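Local structure of putative hydrolase (Chloroflexus aurantiacus J-10-fl, 3CMN) at residues L30-W33 with E34-P37; F75-D78 with R79-L83; R95-E98 with E99-E102; M303-L307 with T308-L312. The protein is a putative hydrolase of the zincin-like metallopeptidase family and probably cleaves peptide bonds by a zinc-dependent mechanism. One frame throughout, in Å; residues are numbered along the deposited sequence.

Contact 1. Residues L30-W33 with E34-P37; sequences LSQW and EQAP
The side chain of E34 folds back over the indole of W33, its neighbour in sequence. E34 CG sits 3.5 Å above the centroid of the six-membered ring of W33, only 8° off the ring normal, a CH-pi contact. A bend at chi2 of 90° then carries the carboxylate over the same indole, nearly flat on it with the two planes 18° apart, and E34 CD comes within 3.5 Å of W33 NE1. The indole is presented for this by its first torsion, which sets CG between the backbone N and the carbonyl carbon. Were W33 a serine, E34 CG would probably lose the face it rests on and the carboxylate would be set free to turn. Q32 and Q35 run side by side, pointing the same way; Q32 OE1 stays 3.9 Å from Q35 NE2, so the amides are companions rather than a bonded pair. The backbone supplies the bonds: Q35 N donates to Q32 O at 3.1 Å and A36 N to W33 O at 3.0 Å. A water lies within hydrogen-bonding distance of both W33 O and A36 O. W33 and A36 also rest against R79, at the start of helix 79-92. Q32, the first residue past helix 20-31, takes a positive phi, and the chain continues as a single 3-10 turn at the protein surface, its i to i+3 bonds typical of that form.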
loop_
_atom_site.group_PDB
_atom_site.type_symbol
_atom_site.label_atom_id
_atom_site.label_comp_id
_atom_site.label_asym_id
_atom_site.label_seq_id
_atom_site.Cartn_x
_atom_site.Cartn_y
_atom_site.Cartn_z
ATOM N N LEU A 30 -0.927 14.771 -17.799
ATOM C CA LEU A 30 -2.143 14.676 -17.013
ATOM C C LEU A 30 -1.846 14.887 -15.521
ATOM O O LEU A 30 -2.718 15.307 -14.759
ATOM C CB LEU A 30 -2.805 13.316 -17.249
ATOM C CG LEU A 30 -4.337 13.286 -17.167
ATOM C CD1 LEU A 30 -4.864 12.073 -17.906
ATOM C CD2 LEU A 30 -4.786 13.264 -15.713
ATOM N N SER A 31 -0.613 14.614 -15.102
ATOM C CA SER A 31 -0.255 14.792 -13.696
ATOM C C SER A 31 -0.259 16.272 -13.287
ATOM O O SER A 31 -0.425 16.594 -12.114
ATOM C CB SER A 31 1.125 14.191 -13.409
ATOM O OG SER A 31 2.153 14.997 -13.949
ATOM N N GLN A 32 -0.078 17.164 -14.265
ATOM C CA GLN A 32 -0.052 18.608 -14.025
ATOM C C GLN A 32 0.972 18.918 -12.940
ATOM O O GLN A 32 0.724 19.718 -12.038
ATOM C CB GLN A 32 -1.443 19.103 -13.591
ATOM C CG GLN A 32 -2.554 18.659 -14.530
ATOM C CD GLN A 32 -3.932 19.180 -14.141
ATOM O OE1 GLN A 32 -4.197 19.475 -12.975
ATOM N NE2 GLN A 32 -4.823 19.271 -15.117
ATOM N N TRP A 33 2.135 18.287 -13.044
ATOM C CA TRP A 33 3.165 18.470 -12.036
ATOM C C TRP A 33 3.602 19.912 -11.847
ATOM O O TRP A 33 3.900 20.322 -10.723
ATOM C CB TRP A 33 4.387 17.588 -12.335
ATOM C CG TRP A 33 5.083 17.907 -13.614
ATOM C CD1 TRP A 33 4.814 17.387 -14.855
ATOM C CD2 TRP A 33 6.168 18.826 -13.791
ATOM N NE1 TRP A 33 5.667 17.924 -15.786
ATOM C CE2 TRP A 33 6.510 18.812 -15.160
ATOM C CE3 TRP A 33 6.889 19.661 -12.923
ATOM C CZ2 TRP A 33 7.546 19.603 -15.687
ATOM C CZ3 TRP A 33 7.920 20.450 -13.447
ATOM C CH2 TRP A 33 8.236 20.411 -14.817
ATOM N N GLU A 34 3.628 20.685 -12.933
ATOM C CA GLU A 34 4.059 22.079 -12.856
ATOM C C GLU A 34 3.216 22.922 -11.906
ATOM O O GLU A 34 3.708 23.880 -11.322
ATOM C CB GLU A 34 4.052 22.735 -14.243
ATOM C CG GLU A 34 4.821 21.966 -15.311
ATOM C CD GLU A 34 3.952 20.951 -16.046
ATOM O OE1 GLU A 34 2.903 20.556 -15.501
ATOM O OE2 GLU A 34 4.324 20.540 -17.164
ATOM N N GLN A 35 1.949 22.562 -11.740
ATOM C CA GLN A 35 1.056 23.318 -10.865
ATOM C C GLN A 35 1.161 22.942 -9.402
ATOM O O GLN A 35 0.549 23.583 -8.551
ATOM C CB GLN A 35 -0.404 23.142 -11.293
ATOM C CG GLN A 35 -0.774 23.822 -12.591
ATOM C CD GLN A 35 -2.280 23.982 -12.743
ATOM O OE1 GLN A 35 -2.880 24.913 -12.187
ATOM N NE2 GLN A 35 -2.902 23.066 -13.484
ATOM N N ALA A 36 1.922 21.904 -9.097
ATOM C CA ALA A 36 2.027 21.481 -7.716
ATOM C C ALA A 36 3.455 21.204 -7.280
ATOM O O ALA A 36 3.782 20.097 -6.859
ATOM C CB ALA A 36 1.150 20.251 -7.490
ATOM N N PRO A 37 4.329 22.216 -7.381
ATOM C CA PRO A 37 5.725 22.047 -6.982
ATOM C C PRO A 37 5.770 21.909 -5.471
ATOM O O PRO A 37 4.859 22.373 -4.784
ATOM C CB PRO A 37 6.373 23.351 -7.450
ATOM C CG PRO A 37 5.278 24.338 -7.219
ATOM C CD PRO A 37 4.067 23.610 -7.780
HETATM O O HOH W 1 4.057 18.075 -8.572
#

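Contact 2. Residues F75-D78 with R79-L83; sequences FVFD and RREWL
E81 OE1 is held by two groups: D78 N donates to it at 3.1 Å, meeting the anti lone pair, and R41 forms a salt bridge with the same oxygen. The shortest bond runs the other way, from R80 N to D78 OD2 at 2.7 Å, and it reaches the carboxylate from well above its plane. The first torsion of D78 (chi1 72°) lifts CG between its own backbone N and carbonyl carbon, which swings the carboxylate over the opening N-H groups of the helix. E81 N is also bonded to D78 OD1, although that oxygen is less surely placed. As modelled, D78 OD1 lies 3.0 Å from E81 OE1, a like-charge pair whose repulsion the helix N-terminus and R41 may offset. With a leucine at E81, D78 N is likely to lose its side-chain acceptor and R41 its charged mate. Beside the polar group, F77 lies along the first turn: its CD2 is 3.9 Å from E81 CB, its CD1 3.7 Å from W82 CA, and E81 O stands over one ring face toward the rim. W82 N closes the first helical turn on D78 O at 3.0 Å. Y157 of the adjacent strand stacks on F77 and also meets W82, while R79 NE is hydrogen-bonded to N162. The reciprocal bonds of D78 and E81 make a capping box, with D78 as N-cap where strand 73-76 gives way to helix 79-92.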
loop_
_atom_site.group_PDB
_atom_site.type_symbol
_atom_site.label_atom_id
_atom_site.label_comp_id
_atom_site.label_asym_id
_atom_site.label_seq_id
_atom_site.Cartn_x
_atom_site.Cartn_y
_atom_site.Cartn_z
ATOM N N PHE A 75 12.683 10.528 0.654
ATOM C CA PHE A 75 12.556 11.422 -0.476
ATOM C C PHE A 75 11.210 12.141 -0.444
ATOM O O PHE A 75 10.175 11.530 -0.204
ATOM C CB PHE A 75 12.677 10.642 -1.788
ATOM C CG PHE A 75 13.824 9.659 -1.827
ATOM C CD1 PHE A 75 13.585 8.288 -1.731
ATOM C CD2 PHE A 75 15.136 10.100 -1.988
ATOM C CE1 PHE A 75 14.640 7.358 -1.798
ATOM C CE2 PHE A 75 16.199 9.187 -2.053
ATOM C CZ PHE A 75 15.946 7.809 -1.959
ATOM N N VAL A 76 11.244 13.451 -0.663
ATOM C CA VAL A 76 10.045 14.274 -0.733
ATOM C C VAL A 76 9.865 14.415 -2.248
ATOM O O VAL A 76 10.704 15.018 -2.919
ATOM C CB VAL A 76 10.286 15.685 -0.097
ATOM C CG1 VAL A 76 9.035 16.542 -0.197
ATOM C CG2 VAL A 76 10.695 15.534 1.357
ATOM N N PHE A 77 8.801 13.833 -2.792
ATOM C CA PHE A 77 8.551 13.893 -4.231
ATOM C C PHE A 77 7.459 14.884 -4.617
ATOM O O PHE A 77 6.578 15.205 -3.824
ATOM C CB PHE A 77 8.078 12.525 -4.775
ATOM C CG PHE A 77 9.154 11.466 -4.914
ATOM C CD1 PHE A 77 8.783 10.155 -5.227
ATOM C CD2 PHE A 77 10.505 11.756 -4.761
ATOM C CE1 PHE A 77 9.722 9.144 -5.384
ATOM C CE2 PHE A 77 11.468 10.756 -4.913
ATOM C CZ PHE A 77 11.074 9.437 -5.227
ATOM N N ASP A 78 7.533 15.353 -5.860
ATOM C CA ASP A 78 6.484 16.193 -6.427
ATOM C C ASP A 78 5.901 15.135 -7.377
ATOM O O ASP A 78 6.384 13.995 -7.395
ATOM C CB ASP A 78 7.041 17.378 -7.221
ATOM C CG ASP A 78 7.658 16.959 -8.535
ATOM O OD1 ASP A 78 8.736 16.349 -8.514
ATOM O OD2 ASP A 78 7.056 17.229 -9.599
ATOM N N ARG A 79 4.892 15.488 -8.166
ATOM C CA ARG A 79 4.274 14.511 -9.062
ATOM C C ARG A 79 5.186 14.030 -10.186
ATOM O O ARG A 79 5.101 12.881 -10.608
ATOM C CB ARG A 79 2.978 15.080 -9.645
ATOM C CG ARG A 79 1.928 15.356 -8.582
ATOM C CD ARG A 79 0.698 16.011 -9.159
ATOM N NE ARG A 79 -0.225 16.397 -8.099
ATOM C CZ ARG A 79 -1.208 17.276 -8.253
ATOM N NH1 ARG A 79 -1.387 17.862 -9.425
ATOM N NH2 ARG A 79 -1.998 17.569 -7.237
ATOM N N ARG A 80 6.062 14.906 -10.660
ATOM C CA ARG A 80 6.974 14.541 -11.730
ATOM C C ARG A 80 7.988 13.513 -11.230
ATOM O O ARG A 80 8.275 12.519 -11.907
ATOM C CB ARG A 80 7.698 15.781 -12.250
ATOM C CG ARG A 80 8.638 15.490 -13.395
ATOM C CD ARG A 80 9.315 16.745 -13.890
ATOM N NE ARG A 80 9.982 16.499 -15.165
ATOM C CZ ARG A 80 11.191 15.963 -15.301
ATOM N NH1 ARG A 80 11.903 15.612 -14.235
ATOM N NH2 ARG A 80 11.683 15.774 -16.517
ATOM N N GLU A 81 8.533 13.756 -10.043
ATOM C CA GLU A 81 9.501 12.829 -9.475
ATOM C C GLU A 81 8.836 11.499 -9.155
ATOM O O GLU A 81 9.439 10.443 -9.327
ATOM C CB GLU A 81 10.144 13.424 -8.227
ATOM C CG GLU A 81 10.940 14.686 -8.515
ATOM C CD GLU A 81 11.448 15.351 -7.258
ATOM O OE1 GLU A 81 10.643 15.518 -6.310
ATOM O OE2 GLU A 81 12.644 15.714 -7.217
ATOM N N TRP A 82 7.590 11.538 -8.703
ATOM C CA TRP A 82 6.913 10.291 -8.408
ATOM C C TRP A 82 6.830 9.453 -9.688
ATOM O O TRP A 82 7.069 8.244 -9.665
ATOM C CB TRP A 82 5.505 10.540 -7.854
ATOM C CG TRP A 82 4.788 9.265 -7.543
ATOM C CD1 TRP A 82 4.962 8.473 -6.445
ATOM C CD2 TRP A 82 3.846 8.588 -8.385
ATOM N NE1 TRP A 82 4.187 7.343 -6.553
ATOM C CE2 TRP A 82 3.493 7.385 -7.733
ATOM C CE3 TRP A 82 3.266 8.879 -9.627
ATOM C CZ2 TRP A 82 2.583 6.468 -8.281
ATOM C CZ3 TRP A 82 2.360 7.972 -10.177
ATOM C CH2 TRP A 82 2.029 6.776 -9.499
ATOM N N LEU A 83 6.506 10.110 -10.800
ATOM C CA LEU A 83 6.386 9.459 -12.102
ATOM C C LEU A 83 7.703 8.909 -12.649
ATOM O O LEU A 83 7.767 7.763 -13.074
ATOM C CB LEU A 83 5.794 10.431 -13.134
ATOM C CG LEU A 83 4.284 10.666 -13.132
ATOM C CD1 LEU A 83 3.970 11.794 -14.115
ATOM C CD2 LEU A 83 3.545 9.381 -13.529
#

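Contact 3. Residues R95-E98 with E99-E102; sequences RPIE and EMYE
R95 and E99 supply the firm backbone hydrogen bond between the two halves of this helix: E99 N donates to R95 O at 3.0 Å with an N-H...O angle of 152°. The regular pattern weakens beyond it, and E102 N makes only a weak bond back to E99 O. Van der Waals contacts join side-chain carbons of the second half to carbonyl oxygens of the preceding turn. E99 CG approaches R95 O to 3.1 Å, and E102 CG lies 3.4 Å from E98 O, which also borders the edge of the Y101 ring. M100 does more: its CB touches P96 O at 3.1 Å, and a bend at the thioether (chi3 -62°) brings CE back to 3.5 Å from the same oxygen. On the flank, M100 SD just reaches I97 CD1, 4.5 Å away, a loose apolar contact. Opposite charges are near without pairing, since R95 NH1 stays 5.5 Å from E99 OE2; any attraction would be diffuse. The carboxylate of E98 turns instead to the first modelled residues, where OE1 takes a hydrogen bond from W20 NE1 and OE2 a weak one from I18 N. L17 packs against I97, E98 and Y101. The whole is a short surface helix, with one sound i to i+4 bond at its start and weaker bonding after it, just ahead of residues 104-118, which are not modelled.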
loop_
_atom_site.group_PDB
_atom_site.type_symbol
_atom_site.label_atom_id
_atom_site.label_comp_id
_atom_site.label_asym_id
_atom_site.label_seq_id
_atom_site.Cartn_x
_atom_site.Cartn_y
_atom_site.Cartn_z
ATOM N N ARG A 95 4.638 -6.678 -18.353
ATOM C CA ARG A 95 5.482 -7.648 -19.045
ATOM C C ARG A 95 4.766 -8.970 -19.350
ATOM O O ARG A 95 4.922 -9.525 -20.436
ATOM C CB ARG A 95 6.764 -7.913 -18.249
ATOM C CG ARG A 95 7.722 -6.720 -18.253
ATOM C CD ARG A 95 9.169 -7.124 -17.999
ATOM N NE ARG A 95 10.071 -5.988 -18.178
ATOM C CZ ARG A 95 11.383 -6.092 -18.384
ATOM N NH1 ARG A 95 11.965 -7.287 -18.441
ATOM N NH2 ARG A 95 12.123 -4.999 -18.531
ATOM N N PRO A 96 3.969 -9.488 -18.401
ATOM C CA PRO A 96 3.265 -10.749 -18.660
ATOM C C PRO A 96 2.308 -10.650 -19.848
ATOM O O PRO A 96 1.993 -11.656 -20.489
ATOM C CB PRO A 96 2.522 -11.007 -17.346
ATOM C CG PRO A 96 3.426 -10.386 -16.328
ATOM C CD PRO A 96 3.814 -9.083 -16.991
ATOM N N ILE A 97 1.839 -9.440 -20.132
ATOM C CA ILE A 97 0.909 -9.223 -21.234
ATOM C C ILE A 97 1.640 -8.912 -22.535
ATOM O O ILE A 97 1.202 -9.316 -23.611
ATOM C CB ILE A 97 -0.074 -8.058 -20.919
ATOM C CG1 ILE A 97 -0.969 -8.419 -19.727
ATOM C CG2 ILE A 97 -0.928 -7.747 -22.143
ATOM C CD1 ILE A 97 -1.812 -9.675 -19.935
ATOM N N GLU A 98 2.763 -8.208 -22.441
ATOM C CA GLU A 98 3.512 -7.846 -23.628
ATOM C C GLU A 98 4.300 -8.997 -24.235
ATOM O O GLU A 98 4.569 -8.998 -25.440
ATOM C CB GLU A 98 4.430 -6.667 -23.319
ATOM C CG GLU A 98 3.677 -5.345 -23.275
ATOM C CD GLU A 98 4.589 -4.148 -23.182
ATOM O OE1 GLU A 98 5.128 -3.902 -22.088
ATOM O OE2 GLU A 98 4.771 -3.458 -24.206
ATOM N N GLU A 99 4.669 -9.969 -23.406
ATOM C CA GLU A 99 5.403 -11.144 -23.870
ATOM C C GLU A 99 4.376 -12.060 -24.522
ATOM O O GLU A 99 4.516 -12.482 -25.672
ATOM C CB GLU A 99 6.041 -11.875 -22.690
ATOM C CG GLU A 99 7.137 -11.097 -21.994
ATOM C CD GLU A 99 7.729 -11.865 -20.828
ATOM O OE1 GLU A 99 7.479 -13.086 -20.732
ATOM O OE2 GLU A 99 8.454 -11.256 -20.016
ATOM N N MET A 100 3.339 -12.351 -23.751
ATOM C CA MET A 100 2.236 -13.192 -24.170
ATOM C C MET A 100 1.618 -12.665 -25.463
ATOM O O MET A 100 0.914 -13.389 -26.165
ATOM C CB MET A 100 1.204 -13.194 -23.048
ATOM C CG MET A 100 -0.069 -13.953 -23.298
ATOM S SD MET A 100 -1.148 -13.660 -21.896
ATOM C CE MET A 100 -0.152 -14.361 -20.573
ATOM N N TYR A 101 1.878 -11.399 -25.766
ATOM C CA TYR A 101 1.342 -10.783 -26.968
ATOM C C TYR A 101 2.174 -11.204 -28.174
ATOM O O TYR A 101 1.639 -11.424 -29.263
ATOM C CB TYR A 101 1.366 -9.261 -26.837
ATOM C CG TYR A 101 0.963 -8.557 -28.111
ATOM C CD1 TYR A 101 -0.276 -8.802 -28.700
ATOM C CD2 TYR A 101 1.824 -7.658 -28.736
ATOM C CE1 TYR A 101 -0.650 -8.169 -29.886
ATOM C CE2 TYR A 101 1.459 -7.017 -29.928
ATOM C CZ TYR A 101 0.218 -7.276 -30.496
ATOM O OH TYR A 101 -0.156 -6.631 -31.663
ATOM N N GLU A 102 3.486 -11.306 -27.969
ATOM C CA GLU A 102 4.407 -11.708 -29.022
ATOM C C GLU A 102 4.087 -13.121 -29.474
ATOM O O GLU A 102 3.789 -13.358 -30.649
ATOM C CB GLU A 102 5.843 -11.665 -28.513
ATOM C CG GLU A 102 6.310 -10.292 -28.098
ATOM C CD GLU A 102 6.016 -9.236 -29.152
ATOM O OE1 GLU A 102 4.845 -8.819 -29.282
ATOM O OE2 GLU A 102 6.959 -8.826 -29.859
#

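Contact 4. Residues M303-L307 with T308-L312; sequences MVFRL and TGLDL
F305 packs against L310 and L312 on the close-fitting side of this contact. L312 CD1 lies 3.8 Å from F305 CB, and L310 CD2 comes in at the ring edge, 3.9 Å from F305 CD2 and near the ring plane. The polar atoms on this buried side are also well occupied. F305 O accepts from L310 N at 2.8 Å, and T308 OG1 is 2.9 Å from F305 O and 3.0 Å from V304 O, one hydroxyl proton facing two carbonyls. That position follows from the first torsion of T308 (chi1 53°), which tucks OG1 back over the last helical turn. G309 N adds a weak bond to R306 O; with the L310 bond and the positive phi of G309 this completes a Schellman motif, and at the backbone angles of G309 a beta carbon would collide with the carbonyl oxygen of T308. The other side is polar and more exposed, reaching solvent at D311. There R306 extends along the turn and its NH1 makes a salt bridge to D311 OD2 at 2.9 Å, the carboxylate lying at the guanidinium edge but turned steeply, 75° between the planes. Q302 takes a hydrogen bond from R306 NH2 as well, so the arginine spans the helix end and the loop. D311 is the centre of an inverse gamma turn leading into the loop before helix 319-331. L310 and L312 press on helix 248-279, L310 and F305 also on helix 197-210, and F305 and T308 on helix 145-148, while T308 and L307 meet F94, just past helix 79-92.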
loop_
_atom_site.group_PDB
_atom_site.type_symbol
_atom_site.label_atom_id
_atom_site.label_comp_id
_atom_site.label_asym_id
_atom_site.label_seq_id
_atom_site.Cartn_x
_atom_site.Cartn_y
_atom_site.Cartn_z
ATOM N N MET A 303 -7.955 -0.915 -9.329
ATOM C CA MET A 303 -7.889 -0.478 -10.722
ATOM C C MET A 303 -6.557 -0.887 -11.340
ATOM O O MET A 303 -6.515 -1.357 -12.481
ATOM C CB MET A 303 -8.052 1.053 -10.796
ATOM C CG MET A 303 -7.958 1.698 -12.200
ATOM S SD MET A 303 -6.319 1.830 -12.991
ATOM C CE MET A 303 -5.594 3.191 -12.109
ATOM N N VAL A 304 -5.473 -0.707 -10.591
ATOM C CA VAL A 304 -4.147 -1.065 -11.086
ATOM C C VAL A 304 -4.028 -2.573 -11.322
ATOM O O VAL A 304 -3.343 -3.001 -12.244
ATOM C CB VAL A 304 -3.028 -0.612 -10.112
ATOM C CG1 VAL A 304 -1.673 -0.800 -10.759
ATOM C CG2 VAL A 304 -3.218 0.839 -9.731
ATOM N N PHE A 305 -4.685 -3.380 -10.492
ATOM C CA PHE A 305 -4.636 -4.829 -10.680
ATOM C C PHE A 305 -5.330 -5.216 -11.985
ATOM O O PHE A 305 -4.772 -5.946 -12.803
ATOM C CB PHE A 305 -5.302 -5.576 -9.513
ATOM C CG PHE A 305 -4.427 -5.714 -8.291
ATOM C CD1 PHE A 305 -4.427 -4.737 -7.299
ATOM C CD2 PHE A 305 -3.598 -6.825 -8.132
ATOM C CE1 PHE A 305 -3.612 -4.865 -6.165
ATOM C CE2 PHE A 305 -2.782 -6.961 -7.004
ATOM C CZ PHE A 305 -2.791 -5.979 -6.022
ATOM N N ARG A 306 -6.547 -4.718 -12.176
ATOM C CA ARG A 306 -7.337 -5.021 -13.368
ATOM C C ARG A 306 -6.698 -4.523 -14.652
ATOM O O ARG A 306 -6.810 -5.157 -15.695
ATOM C CB ARG A 306 -8.717 -4.407 -13.234
ATOM C CG ARG A 306 -9.480 -4.897 -12.029
ATOM C CD ARG A 306 -10.543 -3.895 -11.700
ATOM N NE ARG A 306 -11.432 -4.341 -10.641
ATOM C CZ ARG A 306 -12.207 -5.417 -10.719
ATOM N NH1 ARG A 306 -12.201 -6.178 -11.806
ATOM N NH2 ARG A 306 -13.023 -5.718 -9.717
ATOM N N LEU A 307 -6.046 -3.369 -14.569
ATOM C CA LEU A 307 -5.366 -2.774 -15.708
ATOM C C LEU A 307 -4.282 -3.729 -16.213
ATOM O O LEU A 307 -4.137 -3.950 -17.419
ATOM C CB LEU A 307 -4.739 -1.448 -15.280
ATOM C CG LEU A 307 -3.949 -0.649 -16.319
ATOM C CD1 LEU A 307 -4.836 -0.314 -17.518
ATOM C CD2 LEU A 307 -3.415 0.614 -15.670
ATOM N N THR A 308 -3.534 -4.306 -15.276
ATOM C CA THR A 308 -2.456 -5.232 -15.611
ATOM C C THR A 308 -2.902 -6.675 -15.844
ATOM O O THR A 308 -2.083 -7.530 -16.171
ATOM C CB THR A 308 -1.363 -5.227 -14.524
ATOM O OG1 THR A 308 -1.958 -5.450 -13.241
ATOM C CG2 THR A 308 -0.637 -3.902 -14.519
ATOM N N GLY A 309 -4.185 -6.964 -15.668
ATOM C CA GLY A 309 -4.639 -8.322 -15.918
ATOM C C GLY A 309 -5.100 -9.166 -14.748
ATOM O O GLY A 309 -5.238 -10.387 -14.895
ATOM N N LEU A 310 -5.319 -8.542 -13.594
ATOM C CA LEU A 310 -5.805 -9.250 -12.414
ATOM C C LEU A 310 -7.190 -8.682 -12.118
ATOM O O LEU A 310 -7.334 -7.733 -11.340
ATOM C CB LEU A 310 -4.878 -9.031 -11.215
ATOM C CG LEU A 310 -3.505 -9.694 -11.321
ATOM C CD1 LEU A 310 -2.474 -8.671 -11.775
ATOM C CD2 LEU A 310 -3.118 -10.286 -9.974
ATOM N N ASP A 311 -8.208 -9.264 -12.747
ATOM C CA ASP A 311 -9.574 -8.790 -12.576
ATOM C C ASP A 311 -10.212 -9.238 -11.276
ATOM O O ASP A 311 -11.326 -9.767 -11.268
ATOM C CB ASP A 311 -10.434 -9.232 -13.760
ATOM C CG ASP A 311 -11.734 -8.446 -13.859
ATOM O OD1 ASP A 311 -12.771 -8.916 -13.339
ATOM O OD2 ASP A 311 -11.711 -7.340 -14.444
ATOM N N LEU A 312 -9.504 -9.010 -10.176
ATOM C CA LEU A 312 -9.992 -9.369 -8.854
ATOM C C LEU A 312 -10.731 -8.187 -8.236
ATOM O O LEU A 312 -10.871 -7.140 -8.864
ATOM C CB LEU A 312 -8.819 -9.783 -7.971
ATOM C CG LEU A 312 -7.555 -8.926 -8.068
ATOM C CD1 LEU A 312 -7.756 -7.553 -7.435
ATOM C CD2 LEU A 312 -6.443 -9.674 -7.380
#

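In the fold
The four contacts follow one another along the chain and fall into two pairs. Contacts 1 and 2 lie about 10 Å apart between centres and touch, S31 O to R79 NH1 being 3.1 Å in a probable hydrogen bond that would tie the end of helix 20-31 to the start of helix 79-92. Contacts 3 and 4 are about 15 Å apart between centres and meet where I97 CG1 packs 3.8 Å from T308 O. Centres in different pairs are about 24 to 32 Å apart. Helix 79-92 spans the gap, beginning in contact 2 and leading toward helix 95-102. The contacts thus probably join helix ends at two separate places of a mostly helical fold, contact 2 also starting from the small parallel sheet.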